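Local coordinates for conserved protein (Mycobacterium tuberculosis, PDB 1RFE) that is of unknown function but probably binds the deazaflavin coenzyme F420 and may act as an oxidoreductase, with the split-barrel fold of the pyridoxamine 5'-phosphate oxidase family, at residues T24-I30 and R69-L74; I15-V19 and R84-F88; D78-T82 and L151-V156; V104-W109 and M123-M128. One frame throughout, in Å; residues are numbered along the deposited sequence.

How the interactions relate
Interactions 1 and 2 share the beta-sheet core and touch directly: Phe72 and Leu74 of 69-74 pair by backbone with Phe88 and Val86 of 84-88, and Phe18 of the helix in interaction 2 packs on Leu74. Their chemistry differs, since interaction 1 joins two strands mainly through backbone hydrogen bonds, whereas interaction 2 lays a helix on the sheet through apolar groups and one arginine. Interaction 4 is likewise apolar and partly buried, but joins two helices well away from the centre of the chain. Interaction 3 lies at the surface, where two loops meet round a carboxylate; its centre is about 37 Å from that of interaction 4, on opposite sides of the chain's centre.

Interaction 1: T24-I30 and R69-L74; sequences TGTLATI and RVSFLL
Thr26 and Leu73 face each other as an antiparallel hydrogen-bonded pair, Thr26 N giving its hydrogen to Leu73 O at 2.9 Å and Thr26 O receiving that of Leu73 N. Two residues on, Ala28 and Ser71 repeat the pattern; the bond from Ala28 N to Ser71 O, 2.8 Å, is nearly straight at 173°. Between them sits the non-hydrogen-bonded pair of Leu27 and Phe72, where CA of Phe72 brings a CA-H...O contact to Thr26 O. On this buried face the Phe72 side chain turns with CG anti to the backbone N (chi1 -167°), which carries the ring beside the opposite strand: CB of Leu27 meets the ring edge in its plane, 3.8 Å from CD1 of Phe72, while Gly25 CA approaches CZ obliquely. CD1 of Leu27 reaches diagonally to CG1 of Val70 at 3.9 Å. At the other end, the CD1 methyl of Ile30 lies over one face of the Arg69 guanidinium, 3.5 Å from NH2 of Arg69; the charge itself is paired with Asp67.

Waters brace both ends: one donates to Leu73 O, already bonded to Thr26 N, and also bonds Thr26 OG1; the other links Ile30 N to Arg69 O, the latter at 2.6 Å, where the strands no longer bond directly. Strand 25-30 is hydrogen-bonded along its other edge to strand 36-46, and 69-76 to strand 84-95, so this pair lies inside the sheet of the split barrel. Leu27 and Phe72 pack on Leu52 of strand 49-55, and Leu64 of helix 59-66 rests on Thr29 and Val70.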
loop_
_atom_site.group_PDB
_atom_site.type_symbol
_atom_site.label_atom_id
_atom_site.label_comp_id
_atom_site.label_asym_id
_atom_site.label_seq_id
_atom_site.Cartn_x
_atom_site.Cartn_y
_atom_site.Cartn_z
ATOM N N THR A 24 -2.510 -0.578 -6.491
ATOM C CA THR A 24 -1.050 -0.463 -6.481
ATOM C C THR A 24 -0.581 0.742 -5.718
ATOM O O THR A 24 -1.036 1.836 -5.953
ATOM C CB THR A 24 -0.483 -0.326 -7.916
ATOM O OG1 THR A 24 -0.977 -1.385 -8.727
ATOM C CG2 THR A 24 1.074 -0.551 -7.931
ATOM N N GLY A 25 0.363 0.533 -4.811
ATOM C CA GLY A 25 1.123 1.609 -4.240
ATOM C C GLY A 25 2.613 1.413 -4.459
ATOM O O GLY A 25 3.029 0.435 -5.005
ATOM N N THR A 26 3.379 2.400 -4.021
ATOM C CA THR A 26 4.829 2.389 -4.000
ATOM C C THR A 26 5.368 2.274 -2.583
ATOM O O THR A 26 5.095 3.108 -1.737
ATOM C CB THR A 26 5.358 3.691 -4.626
ATOM O OG1 THR A 26 4.886 3.807 -5.985
ATOM C CG2 THR A 26 6.881 3.659 -4.765
ATOM N N LEU A 27 6.161 1.212 -2.353
ATOM C CA LEU A 27 6.811 0.985 -1.105
ATOM C C LEU A 27 8.237 1.486 -1.226
ATOM O O LEU A 27 8.857 1.307 -2.252
ATOM C CB LEU A 27 6.822 -0.518 -0.792
ATOM C CG LEU A 27 7.612 -0.967 0.449
ATOM C CD1 LEU A 27 6.867 -0.614 1.702
ATOM C CD2 LEU A 27 7.890 -2.420 0.355
ATOM N N ALA A 28 8.715 2.177 -0.196
ATOM C CA ALA A 28 10.134 2.477 -0.051
ATOM C C ALA A 28 10.654 1.796 1.214
ATOM O O ALA A 28 10.144 2.047 2.290
ATOM C CB ALA A 28 10.375 3.979 0.072
ATOM N N THR A 29 11.708 1.021 1.083
ATOM C CA THR A 29 12.516 0.593 2.239
ATOM C C THR A 29 13.904 1.232 2.147
ATOM O O THR A 29 14.270 1.914 1.153
ATOM C CB THR A 29 12.665 -0.975 2.279
ATOM O OG1 THR A 29 13.271 -1.451 1.060
ATOM C CG2 THR A 29 11.348 -1.690 2.275
ATOM N N ILE A 30 14.704 1.030 3.168
ATOM C CA ILE A 30 15.962 1.719 3.244
ATOM C C ILE A 30 17.064 0.720 2.899
ATOM O O ILE A 30 17.197 -0.269 3.558
ATOM C CB ILE A 30 16.173 2.284 4.647
ATOM C CG1 ILE A 30 15.083 3.285 4.923
ATOM C CG2 ILE A 30 17.603 2.954 4.775
ATOM C CD1 ILE A 30 15.162 3.909 6.271
ATOM N N ARG A 69 11.987 0.853 9.125
ATOM C CA ARG A 69 11.350 2.070 8.648
ATOM C C ARG A 69 10.922 1.900 7.176
ATOM O O ARG A 69 11.673 1.394 6.346
ATOM C CB ARG A 69 12.284 3.271 8.844
ATOM C CG ARG A 69 12.396 3.731 10.346
ATOM C CD ARG A 69 13.311 4.883 10.555
ATOM N NE ARG A 69 14.637 4.589 9.981
ATOM C CZ ARG A 69 15.553 5.496 9.672
ATOM N NH1 ARG A 69 15.335 6.777 9.867
ATOM N NH2 ARG A 69 16.703 5.112 9.152
ATOM N N VAL A 70 9.670 2.249 6.915
ATOM C CA VAL A 70 9.055 2.146 5.603
ATOM C C VAL A 70 8.254 3.376 5.271
ATOM O O VAL A 70 7.763 4.097 6.179
ATOM C CB VAL A 70 8.027 0.986 5.464
ATOM C CG1 VAL A 70 8.678 -0.209 5.107
ATOM C CG2 VAL A 70 7.128 0.804 6.715
ATOM N N SER A 71 8.111 3.618 3.969
ATOM C CA SER A 71 7.111 4.554 3.465
ATOM C C SER A 71 6.280 3.878 2.405
ATOM O O SER A 71 6.777 2.993 1.661
ATOM C CB SER A 71 7.769 5.787 2.851
ATOM O OG SER A 71 8.578 6.408 3.816
ATOM N N PHE A 72 5.014 4.274 2.312
ATOM C CA PHE A 72 4.133 3.656 1.305
ATOM C C PHE A 72 3.213 4.724 0.786
ATOM O O PHE A 72 2.612 5.444 1.573
ATOM C CB PHE A 72 3.378 2.478 1.925
ATOM C CG PHE A 72 2.695 1.576 0.933
ATOM C CD1 PHE A 72 3.398 0.613 0.258
ATOM C CD2 PHE A 72 1.330 1.692 0.696
ATOM C CE1 PHE A 72 2.745 -0.211 -0.649
ATOM C CE2 PHE A 72 0.683 0.868 -0.182
ATOM C CZ PHE A 72 1.397 -0.092 -0.859
ATOM N N LEU A 73 3.087 4.813 -0.545
ATOM C CA LEU A 73 2.332 5.874 -1.197
ATOM C C LEU A 73 1.303 5.313 -2.193
ATOM O O LEU A 73 1.628 4.501 -3.045
ATOM C CB LEU A 73 3.285 6.848 -1.926
ATOM C CG LEU A 73 2.662 8.131 -2.569
ATOM C CD1 LEU A 73 3.624 9.311 -2.656
ATOM C CD2 LEU A 73 2.170 7.885 -4.002
ATOM N N LEU A 74 0.070 5.783 -2.059
ATOM C CA LEU A 74 -1.016 5.516 -2.977
ATOM C C LEU A 74 -1.468 6.822 -3.601
ATOM O O LEU A 74 -1.646 7.805 -2.904
ATOM C CB LEU A 74 -2.208 4.911 -2.222
ATOM C CG LEU A 74 -2.065 3.502 -1.657
ATOM C CD1 LEU A 74 -3.143 3.181 -0.655
ATOM C CD2 LEU A 74 -2.061 2.494 -2.827
HETATM O O HOH W 1 2.467 5.359 -5.991
HETATM O O HOH W 2 13.657 -0.031 5.401
#

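Interaction 2: I15-V19 and R84-F88; sequences IADFV and RGVSF
The Phe18 ring and the Arg84 guanidinium meet at a steep tilt, their planes 63° apart. CD1 of Phe18 stands over one face of the guanidinium, toward its rim, and CE1 of the ring comes within 3.5 Å of Arg84 NE. Seen from the ring, that nitrogen approaches obliquely, as does Gly85 CA, whereas CG1 of Val86 sits at the ring edge, 3.8 Å from CD2 of Phe18. The second ring, Phe88, is also met at its edge: CG2 of Val19 touches CZ of Phe88 at 4.0 Å, and CG2 of Ile15 comes to the same CZ from a little farther off.

Phe18 points at the strand from the helix with CG anti to the backbone N (chi1 -175°), bringing the ring against the backbone of Gly85, whose CA is 3.8 Å from CE2 of Phe18. Arg84 then runs extended from CG to NE and crosses the ring at a slant. Its NE is held by a salt bridge to Asp76, which should help keep the guanidinium in position beside Phe18. Val86 divides its two methyls between the helix residues: CG1 goes to Phe18, and CG2 reaches CG2 of Ile15 at 4.1 Å, the two side chains crossing at about a right angle.

The helix lies across the strand, with 94° between their directions and 9.2 Å between axes. Residues Ile15, Phe18 and Val19, spaced i, i+3 and i+4, make its apolar stripe. Leu74 of the adjoining strand 69-76 extends the floor beneath Phe18 and Val19, Ile50 of strand 49-55 packs on Val19 and Phe88, and strand 140-145 flanks 84-88 along its other edge.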
loop_
_atom_site.group_PDB
_atom_site.type_symbol
_atom_site.label_atom_id
_atom_site.label_comp_id
_atom_site.label_asym_id
_atom_site.label_seq_id
_atom_site.Cartn_x
_atom_site.Cartn_y
_atom_site.Cartn_z
ATOM N N ILE A 15 -9.915 7.755 3.587
ATOM C CA ILE A 15 -8.611 7.095 3.430
ATOM C C ILE A 15 -8.823 5.589 3.427
ATOM O O ILE A 15 -8.354 4.887 2.535
ATOM C CB ILE A 15 -7.667 7.500 4.583
ATOM C CG1 ILE A 15 -7.252 8.956 4.450
ATOM C CG2 ILE A 15 -6.386 6.607 4.665
ATOM C CD1 ILE A 15 -6.605 9.515 5.728
ATOM N N ALA A 16 -9.575 5.106 4.399
ATOM C CA ALA A 16 -9.970 3.689 4.423
ATOM C C ALA A 16 -10.546 3.199 3.088
ATOM O O ALA A 16 -10.050 2.236 2.553
ATOM C CB ALA A 16 -10.896 3.399 5.595
ATOM N N ASP A 17 -11.541 3.904 2.541
ATOM C CA ASP A 17 -12.122 3.593 1.237
ATOM C C ASP A 17 -11.100 3.612 0.135
ATOM O O ASP A 17 -11.113 2.748 -0.720
ATOM C CB ASP A 17 -13.292 4.565 0.866
ATOM C CG ASP A 17 -14.524 4.388 1.763
ATOM O OD1 ASP A 17 -14.488 3.516 2.689
ATOM O OD2 ASP A 17 -15.597 5.073 1.633
ATOM N N PHE A 18 -10.187 4.573 0.180
ATOM C CA PHE A 18 -9.175 4.731 -0.857
ATOM C C PHE A 18 -8.153 3.556 -0.811
ATOM O O PHE A 18 -7.781 3.014 -1.841
ATOM C CB PHE A 18 -8.476 6.113 -0.739
ATOM C CG PHE A 18 -7.513 6.407 -1.843
ATOM C CD1 PHE A 18 -7.974 6.638 -3.136
ATOM C CD2 PHE A 18 -6.123 6.471 -1.591
ATOM C CE1 PHE A 18 -7.082 6.929 -4.183
ATOM C CE2 PHE A 18 -5.241 6.733 -2.607
ATOM C CZ PHE A 18 -5.709 6.967 -3.928
ATOM N N VAL A 19 -7.739 3.162 0.382
ATOM C CA VAL A 19 -6.831 2.009 0.558
ATOM C C VAL A 19 -7.507 0.707 0.058
ATOM O O VAL A 19 -6.863 -0.110 -0.576
ATOM C CB VAL A 19 -6.400 1.855 2.014
ATOM C CG1 VAL A 19 -5.833 0.474 2.289
ATOM C CG2 VAL A 19 -5.340 2.929 2.432
ATOM N N ARG A 84 -5.541 12.739 -6.052
ATOM C CA ARG A 84 -5.771 12.310 -4.705
ATOM C C ARG A 84 -4.811 11.192 -4.297
ATOM O O ARG A 84 -4.261 10.452 -5.147
ATOM C CB ARG A 84 -7.191 11.909 -4.467
ATOM C CG ARG A 84 -7.875 11.072 -5.473
ATOM C CD ARG A 84 -9.035 10.253 -4.812
ATOM N NE ARG A 84 -9.421 9.113 -5.612
ATOM C CZ ARG A 84 -10.601 8.523 -5.596
ATOM N NH1 ARG A 84 -11.606 8.971 -4.827
ATOM N NH2 ARG A 84 -10.783 7.466 -6.386
ATOM N N GLY A 85 -4.586 11.116 -2.995
ATOM C CA GLY A 85 -3.625 10.195 -2.494
ATOM C C GLY A 85 -3.451 10.198 -0.994
ATOM O O GLY A 85 -4.023 11.009 -0.272
ATOM N N VAL A 86 -2.627 9.255 -0.552
ATOM C CA VAL A 86 -2.309 9.116 0.836
ATOM C C VAL A 86 -0.882 8.545 0.934
ATOM O O VAL A 86 -0.497 7.636 0.200
ATOM C CB VAL A 86 -3.341 8.283 1.592
ATOM C CG1 VAL A 86 -3.402 6.853 1.045
ATOM C CG2 VAL A 86 -3.057 8.276 3.020
ATOM N N SER A 87 -0.119 9.121 1.840
ATOM C CA SER A 87 1.296 8.828 1.987
ATOM C C SER A 87 1.524 8.473 3.458
ATOM O O SER A 87 1.175 9.271 4.355
ATOM C CB SER A 87 2.102 10.082 1.614
ATOM O OG SER A 87 3.487 9.806 1.624
ATOM N N PHE A 88 2.077 7.288 3.694
ATOM C CA PHE A 88 2.297 6.719 5.024
ATOM C C PHE A 88 3.793 6.626 5.269
ATOM O O PHE A 88 4.560 6.224 4.383
ATOM C CB PHE A 88 1.756 5.277 5.106
ATOM C CG PHE A 88 0.264 5.157 4.839
ATOM C CD1 PHE A 88 -0.639 5.702 5.708
ATOM C CD2 PHE A 88 -0.212 4.535 3.698
ATOM C CE1 PHE A 88 -1.991 5.572 5.484
ATOM C CE2 PHE A 88 -1.587 4.409 3.461
ATOM C CZ PHE A 88 -2.452 4.900 4.338
#

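Interaction 3: D78-T82 and L151-V156; sequences DTYDT and LPHMSV
A single carboxylate, that of Asp81, gathers polar partners from both loops. His153 ND1 donates to Asp81 OD2 at 3.2 Å, using the syn lone pair of that oxygen; the bond is 163° at the hydrogen, and OD2 lies close to the imidazole plane although the carboxylate itself is turned 76° from the ring. A water donates to the same OD2 and to the carbonyl oxygen of Leu151. The other oxygen, OD1, takes a weak bond from Met154 N at 3.3 Å and a short one from its own loop: the hydroxyl OG1 of Thr79, 2.5 Å away, donates to it from above the carboxylate plane. With these donors converging on a largely buried group, the aspartate is probably stabilised as the anion.

Two loops without regular secondary structure meet here, the connection between strands 69-76 and 84-95 and the C-terminal tail beyond strand 140-145. The backbone bond from Thr82 N to Thr79 O closes a turn in the first loop. Because CG of Asp81 sits between its backbone N and carbonyl carbon (chi1 69°), the carboxylate projects into the bend of the tail.

Apolar contacts flank the polar centre. Met154, a selenomethionine, runs its extended chain past Asp81 in the opposite direction, its SE 4.0 Å from CB of Tyr80. CD2 of Leu151 meets the Tyr80 ring at its edge, 3.6 Å from CE2, while His146 packs edge-to-face with the same tyrosine. Toward the far end of the contact, the CG2 methyl of Thr79 lies against the carbonyl oxygen of Met154 at 3.4 Å, and CB of Asp78 against CG1 of Val156.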
loop_
_atom_site.group_PDB
_atom_site.type_symbol
_atom_site.label_atom_id
_atom_site.label_comp_id
_atom_site.label_asym_id
_atom_site.label_seq_id
_atom_site.Cartn_x
_atom_site.Cartn_y
_atom_site.Cartn_z
ATOM N N ASP A 78 -5.923 11.941 -12.848
ATOM C CA ASP A 78 -5.221 12.302 -14.096
ATOM C C ASP A 78 -5.106 13.830 -14.333
ATOM O O ASP A 78 -4.351 14.267 -15.204
ATOM C CB ASP A 78 -5.908 11.650 -15.318
ATOM C CG ASP A 78 -6.038 10.148 -15.196
ATOM O OD1 ASP A 78 -4.984 9.497 -14.908
ATOM O OD2 ASP A 78 -7.151 9.537 -15.358
ATOM N N THR A 79 -5.847 14.633 -13.569
ATOM C CA THR A 79 -5.789 16.081 -13.713
ATOM C C THR A 79 -5.508 16.720 -12.409
ATOM O O THR A 79 -5.695 16.109 -11.334
ATOM C CB THR A 79 -7.104 16.644 -14.274
ATOM O OG1 THR A 79 -8.192 16.343 -13.396
ATOM C CG2 THR A 79 -7.482 15.948 -15.570
ATOM N N TYR A 80 -5.062 17.967 -12.472
ATOM C CA TYR A 80 -4.727 18.657 -11.248
ATOM C C TYR A 80 -5.907 18.661 -10.311
ATOM O O TYR A 80 -5.741 18.494 -9.108
ATOM C CB TYR A 80 -4.214 20.083 -11.498
ATOM C CG TYR A 80 -3.940 20.813 -10.207
ATOM C CD1 TYR A 80 -2.737 20.621 -9.505
ATOM C CD2 TYR A 80 -4.882 21.660 -9.668
ATOM C CE1 TYR A 80 -2.483 21.287 -8.296
ATOM C CE2 TYR A 80 -4.648 22.339 -8.458
ATOM C CZ TYR A 80 -3.449 22.149 -7.779
ATOM O OH TYR A 80 -3.252 22.808 -6.580
ATOM N N ASP A 81 -7.113 18.821 -10.842
ATOM C CA ASP A 81 -8.275 18.986 -9.986
ATOM C C ASP A 81 -8.724 17.659 -9.364
ATOM O O ASP A 81 -9.480 17.683 -8.433
ATOM C CB ASP A 81 -9.457 19.661 -10.712
ATOM C CG ASP A 81 -10.084 18.787 -11.793
ATOM O OD1 ASP A 81 -9.441 18.483 -12.837
ATOM O OD2 ASP A 81 -11.250 18.378 -11.706
ATOM N N THR A 82 -8.299 16.529 -9.913
ATOM C CA THR A 82 -8.663 15.200 -9.389
ATOM C C THR A 82 -7.527 14.437 -8.675
ATOM O O THR A 82 -7.732 13.252 -8.277
ATOM C CB THR A 82 -9.222 14.281 -10.517
ATOM O OG1 THR A 82 -8.308 14.202 -11.628
ATOM C CG2 THR A 82 -10.545 14.822 -11.111
ATOM N N LEU A 151 -12.330 23.300 -7.848
ATOM C CA LEU A 151 -11.847 23.746 -9.135
ATOM C C LEU A 151 -12.753 23.287 -10.273
ATOM O O LEU A 151 -13.494 22.318 -10.146
ATOM C CB LEU A 151 -10.424 23.262 -9.396
ATOM C CG LEU A 151 -9.237 24.157 -9.032
ATOM C CD1 LEU A 151 -9.567 25.395 -8.166
ATOM C CD2 LEU A 151 -8.137 23.316 -8.381
ATOM N N PRO A 152 -12.753 24.019 -11.377
ATOM C CA PRO A 152 -13.390 23.521 -12.589
ATOM C C PRO A 152 -12.728 22.246 -13.092
ATOM O O PRO A 152 -11.506 22.081 -12.983
ATOM C CB PRO A 152 -13.204 24.673 -13.573
ATOM C CG PRO A 152 -12.126 25.404 -13.054
ATOM C CD PRO A 152 -12.257 25.396 -11.568
ATOM N N HIS A 153 -13.560 21.335 -13.588
ATOM C CA HIS A 153 -13.088 20.074 -14.131
ATOM C C HIS A 153 -12.235 20.325 -15.361
ATOM O O HIS A 153 -12.585 21.148 -16.196
ATOM C CB HIS A 153 -14.255 19.158 -14.519
ATOM C CG HIS A 153 -13.859 17.737 -14.777
ATOM N ND1 HIS A 153 -13.021 17.032 -13.938
ATOM C CD2 HIS A 153 -14.196 16.886 -15.778
ATOM C CE1 HIS A 153 -12.854 15.807 -14.414
ATOM N NE2 HIS A 153 -13.556 15.694 -15.531
HETATM N N MSE A 154 -11.131 19.585 -15.449
HETATM C CA MSE A 154 -10.200 19.644 -16.576
HETATM C C MSE A 154 -10.217 18.282 -17.258
HETATM O O MSE A 154 -10.427 17.254 -16.595
HETATM C CB MSE A 154 -8.807 19.965 -16.073
HETATM C CG MSE A 154 -8.828 21.059 -14.983
HETATM SE SE MSE A 154 -7.292 21.303 -13.797
HETATM C CE MSE A 154 -8.148 22.728 -12.785
ATOM N N SER A 155 -10.067 18.250 -18.568
ATOM C CA SER A 155 -9.907 16.959 -19.209
ATOM C C SER A 155 -8.396 16.781 -19.317
ATOM O O SER A 155 -7.643 17.759 -19.128
ATOM C CB SER A 155 -10.629 16.884 -20.556
ATOM O OG SER A 155 -9.729 17.053 -21.638
ATOM N N VAL A 156 -7.954 15.561 -19.583
ATOM C CA VAL A 156 -6.518 15.320 -19.622
ATOM C C VAL A 156 -5.984 15.781 -20.986
ATOM O O VAL A 156 -6.601 15.572 -22.033
ATOM C CB VAL A 156 -6.049 13.889 -19.122
ATOM C CG1 VAL A 156 -7.195 13.005 -18.702
ATOM C CG2 VAL A 156 -5.115 13.200 -20.081
HETATM O O HOH W 3 -12.752 19.643 -9.691
#

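Interaction 4: V104-W109 and M123-M128; sequences VGVSVW and MVDQMM
Val124 is the knob that enters the hollow at Gly105. Its CG1 methyl comes within 3.6 Å of Gly105 C, and the CA atoms of the two residues are just 5.6 Å apart, the point where the helices run closest. Met127 and Met128, both selenomethionine, press in beside it: SE of Met127 lies 3.8 Å from Gly105 O, and CG of Met128 packs on Gly105 CA at the same distance. With no side chain of its own, the glycine lets three side chains of the second helix bear directly on its backbone.

The other methyl of Val124, CG2, comes against the six-membered ring of the Trp109 indole, 3.8 Å from CE3 of Trp109. CE of Met127 meets that ring at the edge. This is crossed helix packing, with 109° between directions and 9.4 Å between axes, and it joins helix 98-112 to helix 122-127 on the outside of the split barrel. Val104, Gly105, Val108 and Trp109, with Val106 at the margin, form the surface of the first helix that takes up the second, and Ser107 and Val108 touch Ala44 of strand 36-46.

Met128 is bent at both chi2 and chi3 (-52° and -69°), which curls its CE methyl round to CG1 of Val104 at 3.7 Å. Met127 bends at chi3, bringing CE against CG1 of Val108 at 4.1 Å. NE1 of Trp109 is hydrogen-bonded to Pro115 O in the connecting loop, while Tyr116 of that loop packs on Val106 and Val124.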
loop_
_atom_site.group_PDB
_atom_site.type_symbol
_atom_site.label_atom_id
_atom_site.label_comp_id
_atom_site.label_asym_id
_atom_site.label_seq_id
_atom_site.Cartn_x
_atom_site.Cartn_y
_atom_site.Cartn_z
ATOM N N VAL A 104 -3.253 -12.884 4.588
ATOM C CA VAL A 104 -2.606 -12.062 3.551
ATOM C C VAL A 104 -2.932 -12.667 2.205
ATOM O O VAL A 104 -3.433 -11.962 1.320
ATOM C CB VAL A 104 -1.045 -11.895 3.789
ATOM C CG1 VAL A 104 -0.336 -11.308 2.554
ATOM C CG2 VAL A 104 -0.827 -11.007 4.966
ATOM N N GLY A 105 -2.780 -13.989 2.083
ATOM C CA GLY A 105 -2.960 -14.663 0.819
ATOM C C GLY A 105 -4.401 -14.550 0.340
ATOM O O GLY A 105 -4.637 -14.303 -0.839
ATOM N N VAL A 106 -5.345 -14.650 1.286
ATOM C CA VAL A 106 -6.756 -14.578 0.992
ATOM C C VAL A 106 -7.188 -13.183 0.588
ATOM O O VAL A 106 -8.073 -13.032 -0.262
ATOM C CB VAL A 106 -7.571 -15.171 2.167
ATOM C CG1 VAL A 106 -9.035 -14.745 2.168
ATOM C CG2 VAL A 106 -7.451 -16.738 2.137
ATOM N N SER A 107 -6.605 -12.159 1.218
ATOM C CA SER A 107 -6.963 -10.793 0.936
ATOM C C SER A 107 -6.466 -10.410 -0.450
ATOM O O SER A 107 -7.188 -9.751 -1.197
ATOM C CB SER A 107 -6.516 -9.801 2.051
ATOM O OG SER A 107 -6.521 -8.487 1.572
ATOM N N VAL A 108 -5.265 -10.850 -0.817
ATOM C CA VAL A 108 -4.711 -10.590 -2.099
ATOM C C VAL A 108 -5.517 -11.309 -3.192
ATOM O O VAL A 108 -5.773 -10.743 -4.251
ATOM C CB VAL A 108 -3.209 -11.031 -2.213
ATOM C CG1 VAL A 108 -2.792 -11.118 -3.690
ATOM C CG2 VAL A 108 -2.269 -10.058 -1.432
ATOM N N TRP A 109 -5.901 -12.542 -2.906
ATOM C CA TRP A 109 -6.751 -13.318 -3.771
ATOM C C TRP A 109 -8.090 -12.644 -4.022
ATOM O O TRP A 109 -8.500 -12.521 -5.160
ATOM C CB TRP A 109 -6.977 -14.700 -3.214
ATOM C CG TRP A 109 -7.800 -15.565 -4.089
ATOM C CD1 TRP A 109 -9.170 -15.667 -4.140
ATOM C CD2 TRP A 109 -7.295 -16.484 -5.027
ATOM N NE1 TRP A 109 -9.525 -16.621 -5.064
ATOM C CE2 TRP A 109 -8.380 -17.117 -5.627
ATOM C CE3 TRP A 109 -5.986 -16.871 -5.403
ATOM C CZ2 TRP A 109 -8.215 -18.107 -6.597
ATOM C CZ3 TRP A 109 -5.826 -17.820 -6.359
ATOM C CH2 TRP A 109 -6.943 -18.438 -6.950
HETATM N N MSE A 123 -3.765 -23.096 -3.982
HETATM C CA MSE A 123 -3.233 -22.042 -4.833
HETATM C C MSE A 123 -2.766 -20.824 -4.006
HETATM O O MSE A 123 -1.717 -20.250 -4.253
HETATM C CB MSE A 123 -4.281 -21.694 -5.871
HETATM C CG MSE A 123 -4.482 -22.856 -6.915
HETATM SE SE MSE A 123 -5.432 -22.234 -8.544
HETATM C CE MSE A 123 -4.170 -20.963 -9.104
ATOM N N VAL A 124 -3.518 -20.514 -2.976
ATOM C CA VAL A 124 -3.135 -19.519 -1.970
ATOM C C VAL A 124 -1.967 -20.039 -1.119
ATOM O O VAL A 124 -1.030 -19.299 -0.855
ATOM C CB VAL A 124 -4.354 -19.142 -1.123
ATOM C CG1 VAL A 124 -3.999 -18.102 0.002
ATOM C CG2 VAL A 124 -5.421 -18.563 -2.033
ATOM N N ASP A 125 -1.998 -21.314 -0.739
ATOM C CA ASP A 125 -0.854 -21.965 -0.076
ATOM C C ASP A 125 0.405 -21.788 -0.921
ATOM O O ASP A 125 1.465 -21.524 -0.397
ATOM C CB ASP A 125 -1.096 -23.491 0.168
ATOM C CG ASP A 125 -2.075 -23.804 1.346
ATOM O OD1 ASP A 125 -2.345 -22.928 2.234
ATOM O OD2 ASP A 125 -2.641 -24.952 1.449
ATOM N N GLN A 126 0.287 -21.934 -2.243
ATOM C CA GLN A 126 1.453 -21.865 -3.123
ATOM C C GLN A 126 1.965 -20.441 -3.366
ATOM O O GLN A 126 3.165 -20.213 -3.427
ATOM C CB GLN A 126 1.144 -22.527 -4.475
ATOM C CG GLN A 126 2.331 -23.165 -5.160
ATOM C CD GLN A 126 1.909 -23.739 -6.518
ATOM O OE1 GLN A 126 1.510 -24.910 -6.612
ATOM N NE2 GLN A 126 1.961 -22.909 -7.546
HETATM N N MSE A 127 1.059 -19.498 -3.498
HETATM C CA MSE A 127 1.406 -18.078 -3.566
HETATM C C MSE A 127 2.231 -17.669 -2.318
HETATM O O MSE A 127 3.199 -16.897 -2.419
HETATM C CB MSE A 127 0.126 -17.228 -3.683
HETATM C CG MSE A 127 0.278 -15.699 -3.418
HETATM SE SE MSE A 127 -1.468 -14.874 -2.874
HETATM C CE MSE A 127 -2.360 -15.057 -4.595
HETATM N N MSE A 128 1.863 -18.212 -1.170
HETATM C CA MSE A 128 2.422 -17.765 0.117
HETATM C C MSE A 128 3.576 -18.653 0.642
HETATM O O MSE A 128 4.142 -18.370 1.688
HETATM C CB MSE A 128 1.313 -17.710 1.158
HETATM C CG MSE A 128 0.258 -16.677 0.911
HETATM SE SE MSE A 128 0.947 -14.848 0.594
HETATM C CE MSE A 128 1.643 -14.482 2.446
#